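Local coordinates for protein 11R-lipoxygenase (PDB 3VF1) that probably adds molecular oxygen to polyunsaturated fatty acids at a non-heme iron, with calcium-dependent activity and an N-terminal PLAT domain, at residues F55-Y60 with Y73-V78; V40-T45 with I86-N91; K21-V26 with I105-D110. All blocks are in the same frame, centred on the assembly; numbering follows the deposited sequence.

Interaction 1 of 3, residues F55-Y60 with Y73-V78; sequences FSLDKY and YDQSGV. Unlike the reference sequence in segment 55-60: Y60 (reference Asp).
L57 sets one methyl, CD2, over a face of the Y73 ring, 3.7 Å from the ring centroid and 15° off its normal, a CH-pi contact, the methyl shifted toward the CG side of the ring. The phenol then runs on past the leucine, and its OH donates to the backbone O of D58 at 2.8 Å, coming from above the carbonyl plane, 59° out of it, and not along a lone pair. F55 closes the other end. Its ring slides past Q75 in the opposite direction, with ring and amide planes 30° apart: Q75 CB lies over the face, 4.0 Å from the centroid, while S76 O comes up at the ring edge, 3.3 Å from F55 CE1. An alanine in place of Y73 would leave the D58 carbonyl without this donor and is likely to open a gap beneath L57 CD2.

The solvent side is looser. S56 and S76 turn outward, and the Q75 amide nitrogen NE2 stays 4.2 Å from S56 O. D58, a predicted calcium ligand, lies at this exposed margin, and K59 leads its amine away to a salt bridge with D71.

The two strands run antiparallel but 9.0 Å apart, because they are edge strands of opposite sheets in the PLAT beta-sandwich: 55-57 is bonded to strand 40-46 and 70-77 to strand 20-28, whose Y22 and V26 also pack on F55 and L57.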
loop_
_atom_site.group_PDB
_atom_site.type_symbol
_atom_site.label_atom_id
_atom_site.label_comp_id
_atom_site.label_asym_id
_atom_site.label_seq_id
_atom_site.Cartn_x
_atom_site.Cartn_y
_atom_site.Cartn_z
ATOM N N PHE A 55 -2.436 -40.118 11.681
ATOM C CA PHE A 55 -1.557 -40.754 10.707
ATOM C C PHE A 55 -0.182 -40.103 10.783
ATOM O O PHE A 55 -0.022 -39.056 11.409
ATOM C CB PHE A 55 -2.117 -40.611 9.292
ATOM C CG PHE A 55 -3.420 -41.324 9.079
ATOM C CD1 PHE A 55 -3.453 -42.698 8.925
ATOM C CD2 PHE A 55 -4.611 -40.621 9.025
ATOM C CE1 PHE A 55 -4.649 -43.358 8.727
ATOM C CE2 PHE A 55 -5.810 -41.276 8.825
ATOM C CZ PHE A 55 -5.829 -42.646 8.675
ATOM N N SER A 56 0.807 -40.721 10.147
ATOM C CA SER A 56 2.161 -40.177 10.139
ATOM C C SER A 56 2.647 -39.921 8.718
ATOM O O SER A 56 2.944 -40.854 7.970
ATOM C CB SER A 56 3.121 -41.123 10.863
ATOM O OG SER A 56 2.920 -41.071 12.266
ATOM N N LEU A 57 2.717 -38.646 8.352
ATOM C CA LEU A 57 3.189 -38.243 7.035
ATOM C C LEU A 57 4.687 -37.977 7.071
ATOM O O LEU A 57 5.144 -37.032 7.712
ATOM C CB LEU A 57 2.450 -36.986 6.576
ATOM C CG LEU A 57 0.925 -37.094 6.567
ATOM C CD1 LEU A 57 0.299 -35.768 6.169
ATOM C CD2 LEU A 57 0.470 -38.205 5.633
ATOM N N ASP A 58 5.449 -38.817 6.377
ATOM C CA ASP A 58 6.898 -38.676 6.335
ATOM C C ASP A 58 7.320 -37.777 5.178
ATOM O O ASP A 58 7.058 -38.084 4.015
ATOM C CB ASP A 58 7.565 -40.045 6.199
ATOM C CG ASP A 58 7.276 -40.954 7.376
ATOM O OD1 ASP A 58 7.064 -40.434 8.493
ATOM O OD2 ASP A 58 7.260 -42.188 7.185
ATOM N N LYS A 59 7.970 -36.666 5.507
ATOM C CA LYS A 59 8.463 -35.738 4.499
ATOM C C LYS A 59 9.929 -35.418 4.759
ATOM O O LYS A 59 10.291 -34.964 5.845
ATOM C CB LYS A 59 7.636 -34.452 4.506
ATOM C CG LYS A 59 8.109 -33.401 3.511
ATOM C CD LYS A 59 8.074 -33.921 2.082
ATOM C CE LYS A 59 8.479 -32.839 1.093
ATOM N NZ LYS A 59 8.544 -33.345 -0.306
ATOM N N TYR A 60 10.767 -35.660 3.757
ATOM C CA TYR A 60 12.194 -35.396 3.872
ATOM C C TYR A 60 12.670 -34.546 2.701
ATOM O O TYR A 60 12.369 -34.844 1.544
ATOM C CB TYR A 60 12.978 -36.710 3.912
ATOM C CG TYR A 60 12.530 -37.653 5.006
ATOM C CD1 TYR A 60 12.919 -37.454 6.324
ATOM C CD2 TYR A 60 11.723 -38.747 4.720
ATOM C CE1 TYR A 60 12.513 -38.313 7.327
ATOM C CE2 TYR A 60 11.313 -39.613 5.716
ATOM C CZ TYR A 60 11.710 -39.392 7.017
ATOM O OH TYR A 60 11.305 -40.251 8.013
ATOM N N TYR A 73 -0.070 -40.211 -0.104
ATOM C CA TYR A 73 -0.056 -41.224 0.943
ATOM C C TYR A 73 -1.346 -42.038 0.932
ATOM O O TYR A 73 -2.440 -41.477 0.902
ATOM C CB TYR A 73 0.106 -40.566 2.315
ATOM C CG TYR A 73 1.327 -39.683 2.445
ATOM C CD1 TYR A 73 1.326 -38.387 1.946
ATOM C CD2 TYR A 73 2.476 -40.139 3.080
ATOM C CE1 TYR A 73 2.436 -37.572 2.067
ATOM C CE2 TYR A 73 3.592 -39.332 3.206
ATOM C CZ TYR A 73 3.566 -38.050 2.697
ATOM O OH TYR A 73 4.672 -37.239 2.820
ATOM N N ASP A 74 -1.210 -43.360 0.954
ATOM C CA ASP A 74 -2.356 -44.247 1.112
ATOM C C ASP A 74 -2.491 -44.612 2.584
ATOM O O ASP A 74 -1.499 -44.922 3.243
ATOM C CB ASP A 74 -2.182 -45.510 0.268
ATOM C CG ASP A 74 -2.213 -45.223 -1.222
ATOM O OD1 ASP A 74 -2.985 -44.337 -1.643
ATOM O OD2 ASP A 74 -1.466 -45.887 -1.974
ATOM N N GLN A 75 -3.715 -44.569 3.102
ATOM C CA GLN A 75 -3.935 -44.789 4.528
ATOM C C GLN A 75 -5.226 -45.547 4.817
ATOM O O GLN A 75 -6.041 -45.780 3.925
ATOM C CB GLN A 75 -3.956 -43.448 5.266
ATOM C CG GLN A 75 -2.663 -42.655 5.170
ATOM C CD GLN A 75 -1.513 -43.316 5.904
ATOM O OE1 GLN A 75 -1.594 -44.483 6.286
ATOM N NE2 GLN A 75 -0.435 -42.567 6.110
ATOM N N SER A 76 -5.398 -45.928 6.081
ATOM C CA SER A 76 -6.593 -46.637 6.520
ATOM C C SER A 76 -6.884 -46.344 7.989
ATOM O O SER A 76 -5.976 -46.347 8.820
ATOM C CB SER A 76 -6.422 -48.144 6.317
ATOM O OG SER A 76 -7.551 -48.853 6.799
ATOM N N GLY A 77 -8.152 -46.099 8.308
ATOM C CA GLY A 77 -8.542 -45.789 9.672
ATOM C C GLY A 77 -10.045 -45.698 9.858
ATOM O O GLY A 77 -10.814 -46.042 8.962
ATOM N N VAL A 78 -10.460 -45.233 11.032
ATOM C CA VAL A 78 -11.877 -45.089 11.352
ATOM C C VAL A 78 -12.571 -44.170 10.354
ATOM O O VAL A 78 -12.112 -43.059 10.100
ATOM C CB VAL A 78 -12.068 -44.519 12.774
ATOM C CG1 VAL A 78 -13.521 -44.121 13.005
ATOM C CG2 VAL A 78 -11.613 -45.530 13.818
#

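Interaction 2 of 3, residues V40-T45 with I86-N91; sequences VSIKLT and ITLKEN
I86 works as a two-pronged bump against the neighbouring strand: its CG2 methyl meets L44 CD2 at 4.0 Å, and its CD1 meets I42 CD1 at 4.1 Å. With chi1 at 70°, CG1 sits between the backbone N and the carbonyl carbon and CG2 lies anti to the carbonyl carbon, which spreads the two prongs toward different partners. L88 fills the next hollow along. Its CD2 methyl reaches both I42 and V40, 3.9 Å from I42 CB and 4.2 Å from V40 CG2; I42 and L88 lie side by side and point the same way, whereas I86 is set obliquely to both of its partners.

These strands, 40-46 and 83-90, are the middle pair of one sheet of the PLAT beta-sandwich, and the face carrying I42, L44, I86 and L88 looks into the core, where I24, Y22, I101, V104 and I106 of the other sheet meet it. Antiparallel bonds hold the register: S41 and K89 form one hydrogen-bonded pair, K43 and T87 the next, with K43 N to T87 O at 3.0 Å.

The other face, with S41, K43, T87 and K89, is more polar. S41 OG tucks against K89 CB at 3.5 Å and makes a weak hydrogen bond to K89 O, while K43 reaches out to a long, weak ion pair with E51. At the strand end the chain curls round V40, so that N91 CB presses on V40 C at 3.3 Å. The N91 side chain ends up about 5 Å from that of D58, a predicted calcium ligand.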
loop_
_atom_site.group_PDB
_atom_site.type_symbol
_atom_site.label_atom_id
_atom_site.label_comp_id
_atom_site.label_asym_id
_atom_site.label_seq_id
_atom_site.Cartn_x
_atom_site.Cartn_y
_atom_site.Cartn_z
ATOM N N VAL A 40 5.025 -34.870 9.599
ATOM C CA VAL A 40 3.942 -34.428 10.469
ATOM C C VAL A 40 2.903 -35.532 10.606
ATOM O O VAL A 40 2.999 -36.570 9.953
ATOM C CB VAL A 40 3.248 -33.168 9.917
ATOM C CG1 VAL A 40 4.240 -32.019 9.807
ATOM C CG2 VAL A 40 2.609 -33.461 8.569
ATOM N N SER A 41 1.916 -35.303 11.464
ATOM C CA SER A 41 0.808 -36.235 11.616
ATOM C C SER A 41 -0.496 -35.540 11.241
ATOM O O SER A 41 -0.655 -34.343 11.477
ATOM C CB SER A 41 0.742 -36.760 13.051
ATOM O OG SER A 41 0.571 -35.701 13.976
ATOM N N ILE A 42 -1.425 -36.289 10.655
ATOM C CA ILE A 42 -2.683 -35.715 10.190
ATOM C C ILE A 42 -3.902 -36.461 10.734
ATOM O O ILE A 42 -4.106 -37.637 10.437
ATOM C CB ILE A 42 -2.748 -35.688 8.646
ATOM C CG1 ILE A 42 -4.113 -35.175 8.185
ATOM C CG2 ILE A 42 -2.469 -37.072 8.069
ATOM C CD1 ILE A 42 -4.188 -34.889 6.704
ATOM N N LYS A 43 -4.704 -35.769 11.538
ATOM C CA LYS A 43 -5.938 -36.338 12.073
ATOM C C LYS A 43 -7.150 -35.761 11.354
ATOM O O LYS A 43 -7.416 -34.562 11.431
ATOM C CB LYS A 43 -6.057 -36.069 13.574
ATOM C CG LYS A 43 -7.370 -36.555 14.178
ATOM C CD LYS A 43 -7.396 -36.413 15.695
ATOM C CE LYS A 43 -7.397 -34.958 16.127
ATOM N NZ LYS A 43 -7.608 -34.820 17.595
ATOM N N LEU A 44 -7.887 -36.620 10.658
ATOM C CA LEU A 44 -9.078 -36.191 9.939
ATOM C C LEU A 44 -10.255 -36.073 10.899
ATOM O O LEU A 44 -10.284 -36.726 11.942
ATOM C CB LEU A 44 -9.415 -37.186 8.828
ATOM C CG LEU A 44 -8.228 -37.671 7.992
ATOM C CD1 LEU A 44 -8.710 -38.422 6.760
ATOM C CD2 LEU A 44 -7.331 -36.509 7.600
ATOM N N THR A 45 -11.223 -35.234 10.545
ATOM C CA THR A 45 -12.428 -35.068 11.350
ATOM C C THR A 45 -13.648 -34.930 10.451
ATOM O O THR A 45 -13.685 -34.080 9.562
ATOM C CB THR A 45 -12.338 -33.834 12.265
ATOM O OG1 THR A 45 -11.241 -33.988 13.175
ATOM C CG2 THR A 45 -13.626 -33.659 13.056
ATOM N N ILE A 86 -9.047 -30.898 8.987
ATOM C CA ILE A 86 -7.917 -31.756 9.311
ATOM C C ILE A 86 -7.051 -31.065 10.350
ATOM O O ILE A 86 -7.076 -29.842 10.471
ATOM C CB ILE A 86 -7.055 -32.053 8.068
ATOM C CG1 ILE A 86 -6.314 -30.790 7.619
ATOM C CG2 ILE A 86 -7.921 -32.603 6.943
ATOM C CD1 ILE A 86 -5.439 -30.986 6.396
ATOM N N THR A 87 -6.287 -31.849 11.100
ATOM C CA THR A 87 -5.373 -31.297 12.090
ATOM C C THR A 87 -3.957 -31.786 11.812
ATOM O O THR A 87 -3.736 -32.970 11.570
ATOM C CB THR A 87 -5.780 -31.692 13.519
ATOM O OG1 THR A 87 -7.157 -31.358 13.737
ATOM C CG2 THR A 87 -4.917 -30.966 14.540
ATOM N N LEU A 88 -3.003 -30.863 11.849
ATOM C CA LEU A 88 -1.616 -31.178 11.535
ATOM C C LEU A 88 -0.721 -30.879 12.730
ATOM O O LEU A 88 -0.869 -29.847 13.384
ATOM C CB LEU A 88 -1.160 -30.377 10.316
ATOM C CG LEU A 88 -1.875 -30.734 9.011
ATOM C CD1 LEU A 88 -1.660 -29.652 7.964
ATOM C CD2 LEU A 88 -1.396 -32.082 8.493
ATOM N N LYS A 89 0.204 -31.790 13.012
ATOM C CA LYS A 89 1.094 -31.654 14.158
ATOM C C LYS A 89 2.505 -32.084 13.781
ATOM O O LYS A 89 2.691 -33.086 13.092
ATOM C CB LYS A 89 0.582 -32.510 15.321
ATOM C CG LYS A 89 1.515 -32.578 16.524
ATOM C CD LYS A 89 1.583 -31.255 17.266
ATOM C CE LYS A 89 2.573 -31.316 18.418
ATOM N NZ LYS A 89 2.681 -30.014 19.134
ATOM N N GLU A 90 3.497 -31.322 14.229
ATOM C CA GLU A 90 4.887 -31.655 13.951
ATOM C C GLU A 90 5.191 -33.056 14.470
ATOM O O GLU A 90 4.980 -33.358 15.645
ATOM C CB GLU A 90 5.831 -30.620 14.572
ATOM C CG GLU A 90 5.904 -30.652 16.091
ATOM C CD GLU A 90 6.924 -31.649 16.615
ATOM O OE1 GLU A 90 7.685 -32.213 15.800
ATOM O OE2 GLU A 90 6.963 -31.868 17.844
ATOM N N ASN A 91 5.675 -33.911 13.576
ATOM C CA ASN A 91 5.949 -35.302 13.904
ATOM C C ASN A 91 7.422 -35.623 13.679
ATOM O O ASN A 91 7.838 -36.780 13.756
ATOM C CB ASN A 91 5.068 -36.219 13.051
ATOM C CG ASN A 91 5.270 -37.689 13.367
ATOM O OD1 ASN A 91 5.957 -38.404 12.636
ATOM N ND2 ASN A 91 4.671 -38.147 14.461
#

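Interaction 3 of 3, residues K21-V26 with I105-D110; sequences KYKITV and IIEKID
Strands 21-26 and 105-109 run antiparallel at 163°, their axes 4.6 Å apart at the closest point, with K23–E107 and T25–I105 as hydrogen-bonded pairs and I24–I106 as the non-hydrogen-bonded pair between them. They are the two central strands of the second four-stranded sheet of the PLAT beta-sandwich, with strand 70-77 beyond one and strand 116-124 beyond the other. The ladder is tight, T25 N reaching I105 O at 2.7 Å and I105 N returning to T25 O at 2.8 Å.

On the core face I24 and I106 lie side by side, pointing the same way, their CG1 atoms 4.1 Å apart. Both isoleucines carry on toward the opposite sheet, where I42 touches each of them and L44 and I86 also pack on I106.

Y22 and K108 continue that side of the pair. The lysine runs alongside the tyrosine with its methylenes at the ring edge and not over a face: K108 CB lies in the ring plane, and CE comes within 3.6 Å of Y22 CE1. The last two torsions of the lysine chain turn back (chi3 -74°, chi4 -68°) and carry K108 NZ to G81 O, with a weak second bond to I109 O. Y22 OH goes to V78 O, so both polar ends of this buried pair are satisfied.

The opposite face is mixed: T25 and I105, then K23 and E107. K23 and E107 lie side by side, both extended and pointing the same way, but the E107 carboxylate stays short of a salt bridge; with K21 and K23 both nearby, its negative charge is probably eased. K21 crosses I109 at about a right angle, its CE resting 3.7 Å from I109 CD1.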
loop_
_atom_site.group_PDB
_atom_site.type_symbol
_atom_site.label_atom_id
_atom_site.label_comp_id
_atom_site.label_asym_id
_atom_site.label_seq_id
_atom_site.Cartn_x
_atom_site.Cartn_y
_atom_site.Cartn_z
ATOM N N LYS A 21 -10.409 -46.412 3.643
ATOM C CA LYS A 21 -9.193 -46.022 2.934
ATOM C C LYS A 21 -9.147 -44.516 2.673
ATOM O O LYS A 21 -10.146 -43.914 2.278
ATOM C CB LYS A 21 -9.081 -46.792 1.613
ATOM C CG LYS A 21 -10.197 -46.513 0.613
ATOM C CD LYS A 21 -9.800 -45.452 -0.403
ATOM C CE LYS A 21 -10.904 -45.225 -1.423
ATOM N NZ LYS A 21 -10.544 -44.189 -2.430
ATOM N N TYR A 22 -7.982 -43.918 2.903
ATOM C CA TYR A 22 -7.778 -42.490 2.679
ATOM C C TYR A 22 -6.549 -42.248 1.812
ATOM O O TYR A 22 -5.446 -42.664 2.164
ATOM C CB TYR A 22 -7.586 -41.763 4.012
ATOM C CG TYR A 22 -8.809 -41.727 4.899
ATOM C CD1 TYR A 22 -10.076 -41.522 4.367
ATOM C CD2 TYR A 22 -8.696 -41.896 6.271
ATOM C CE1 TYR A 22 -11.190 -41.487 5.178
ATOM C CE2 TYR A 22 -9.805 -41.865 7.088
ATOM C CZ TYR A 22 -11.049 -41.661 6.537
ATOM O OH TYR A 22 -12.156 -41.626 7.352
ATOM N N LYS A 23 -6.741 -41.572 0.685
ATOM C CA LYS A 23 -5.625 -41.181 -0.168
ATOM C C LYS A 23 -5.286 -39.710 0.053
ATOM O O LYS A 23 -5.878 -38.824 -0.565
ATOM C CB LYS A 23 -5.950 -41.431 -1.639
ATOM C CG LYS A 23 -4.812 -41.082 -2.583
ATOM C CD LYS A 23 -5.123 -41.502 -4.008
ATOM C CE LYS A 23 -3.954 -41.221 -4.936
ATOM N NZ LYS A 23 -4.199 -41.734 -6.313
ATOM N N ILE A 24 -4.327 -39.461 0.939
ATOM C CA ILE A 24 -3.955 -38.103 1.315
ATOM C C ILE A 24 -2.809 -37.586 0.453
ATOM O O ILE A 24 -1.720 -38.155 0.447
ATOM C CB ILE A 24 -3.536 -38.041 2.794
ATOM C CG1 ILE A 24 -4.643 -38.620 3.679
ATOM C CG2 ILE A 24 -3.214 -36.608 3.196
ATOM C CD1 ILE A 24 -4.250 -38.778 5.132
ATOM N N THR A 25 -3.063 -36.500 -0.268
ATOM C CA THR A 25 -2.050 -35.877 -1.114
ATOM C C THR A 25 -1.687 -34.499 -0.575
ATOM O O THR A 25 -2.555 -33.644 -0.395
ATOM C CB THR A 25 -2.541 -35.724 -2.563
ATOM O OG1 THR A 25 -2.976 -36.995 -3.062
ATOM C CG2 THR A 25 -1.428 -35.183 -3.449
ATOM N N VAL A 26 -0.401 -34.285 -0.324
ATOM C CA VAL A 26 0.074 -33.021 0.223
ATOM C C VAL A 26 0.891 -32.255 -0.808
ATOM O O VAL A 26 1.891 -32.757 -1.321
ATOM C CB VAL A 26 0.943 -33.246 1.473
ATOM C CG1 VAL A 26 1.408 -31.913 2.045
ATOM C CG2 VAL A 26 0.175 -34.042 2.517
ATOM N N ILE A 105 -5.111 -32.634 -0.195
ATOM C CA ILE A 105 -6.217 -33.251 -0.914
ATOM C C ILE A 105 -6.421 -34.679 -0.428
ATOM O O ILE A 105 -5.537 -35.523 -0.572
ATOM C CB ILE A 105 -5.951 -33.283 -2.427
ATOM C CG1 ILE A 105 -5.647 -31.875 -2.943
ATOM C CG2 ILE A 105 -7.142 -33.888 -3.161
ATOM C CD1 ILE A 105 -5.189 -31.838 -4.384
ATOM N N ILE A 106 -7.588 -34.947 0.144
ATOM C CA ILE A 106 -7.890 -36.271 0.675
ATOM C C ILE A 106 -9.012 -36.927 -0.116
ATOM O O ILE A 106 -10.162 -36.495 -0.051
ATOM C CB ILE A 106 -8.298 -36.196 2.155
ATOM C CG1 ILE A 106 -7.216 -35.476 2.964
ATOM C CG2 ILE A 106 -8.543 -37.593 2.707
ATOM C CD1 ILE A 106 -7.568 -35.279 4.422
ATOM N N GLU A 107 -8.674 -37.972 -0.863
ATOM C CA GLU A 107 -9.668 -38.718 -1.627
ATOM C C GLU A 107 -10.116 -39.957 -0.861
ATOM O O GLU A 107 -9.294 -40.704 -0.329
ATOM C CB GLU A 107 -9.113 -39.117 -2.995
ATOM C CG GLU A 107 -10.091 -39.927 -3.834
ATOM C CD GLU A 107 -9.625 -40.111 -5.265
ATOM O OE1 GLU A 107 -8.494 -39.684 -5.584
ATOM O OE2 GLU A 107 -10.391 -40.677 -6.073
ATOM N N LYS A 108 -11.428 -40.165 -0.806
ATOM C CA LYS A 108 -11.998 -41.302 -0.099
ATOM C C LYS A 108 -13.302 -41.723 -0.761
ATOM O O LYS A 108 -13.629 -41.259 -1.853
ATOM C CB LYS A 108 -12.252 -40.941 1.364
ATOM C CG LYS A 108 -13.358 -39.918 1.563
ATOM C CD LYS A 108 -13.619 -39.654 3.039
ATOM C CE LYS A 108 -14.354 -40.809 3.706
ATOM N NZ LYS A 108 -15.757 -40.954 3.224
ATOM N N ILE A 109 -14.044 -42.604 -0.097
ATOM C CA ILE A 109 -15.334 -43.056 -0.606
ATOM C C ILE A 109 -16.365 -43.152 0.511
ATOM O O ILE A 109 -16.098 -43.721 1.567
ATOM C CB ILE A 109 -15.219 -44.425 -1.314
ATOM C CG1 ILE A 109 -14.516 -45.434 -0.402
ATOM C CG2 ILE A 109 -14.473 -44.279 -2.630
ATOM C CD1 ILE A 109 -14.240 -46.774 -1.052
ATOM N N ASP A 110 -17.542 -42.584 0.269
ATOM C CA ASP A 110 -18.627 -42.622 1.246
ATOM C C ASP A 110 -19.326 -43.979 1.221
ATOM O O ASP A 110 -19.964 -44.343 0.233
ATOM C CB ASP A 110 -19.636 -41.494 0.992
ATOM C CG ASP A 110 -20.026 -41.369 -0.473
ATOM O OD1 ASP A 110 -19.765 -42.313 -1.249
ATOM O OD2 ASP A 110 -20.595 -40.323 -0.850
#

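Overall arrangement
All three contacts belong to one PLAT beta-sandwich. Interactions 2 and 3 are the central strand pairs of its two sheets, their centres about 14 Å apart, and meet in the core, where L44 CD2 comes within 3.4 Å of I106 CD1. Interaction 1 joins the same sheets at their edges, its centre about 9 Å and 10 Å from theirs. Probable hydrogen bonds tie it to each: L57 N to V40 O (2.6 Å) and Y73 N to I24 O (2.7 Å). Predicted calcium ligand D58 lies in interaction 1, close to N91 of interaction 2; the iron, bound by H392, H397, H575, N579 and I698, is in the lipoxygenase part of the chain, untouched by these contacts.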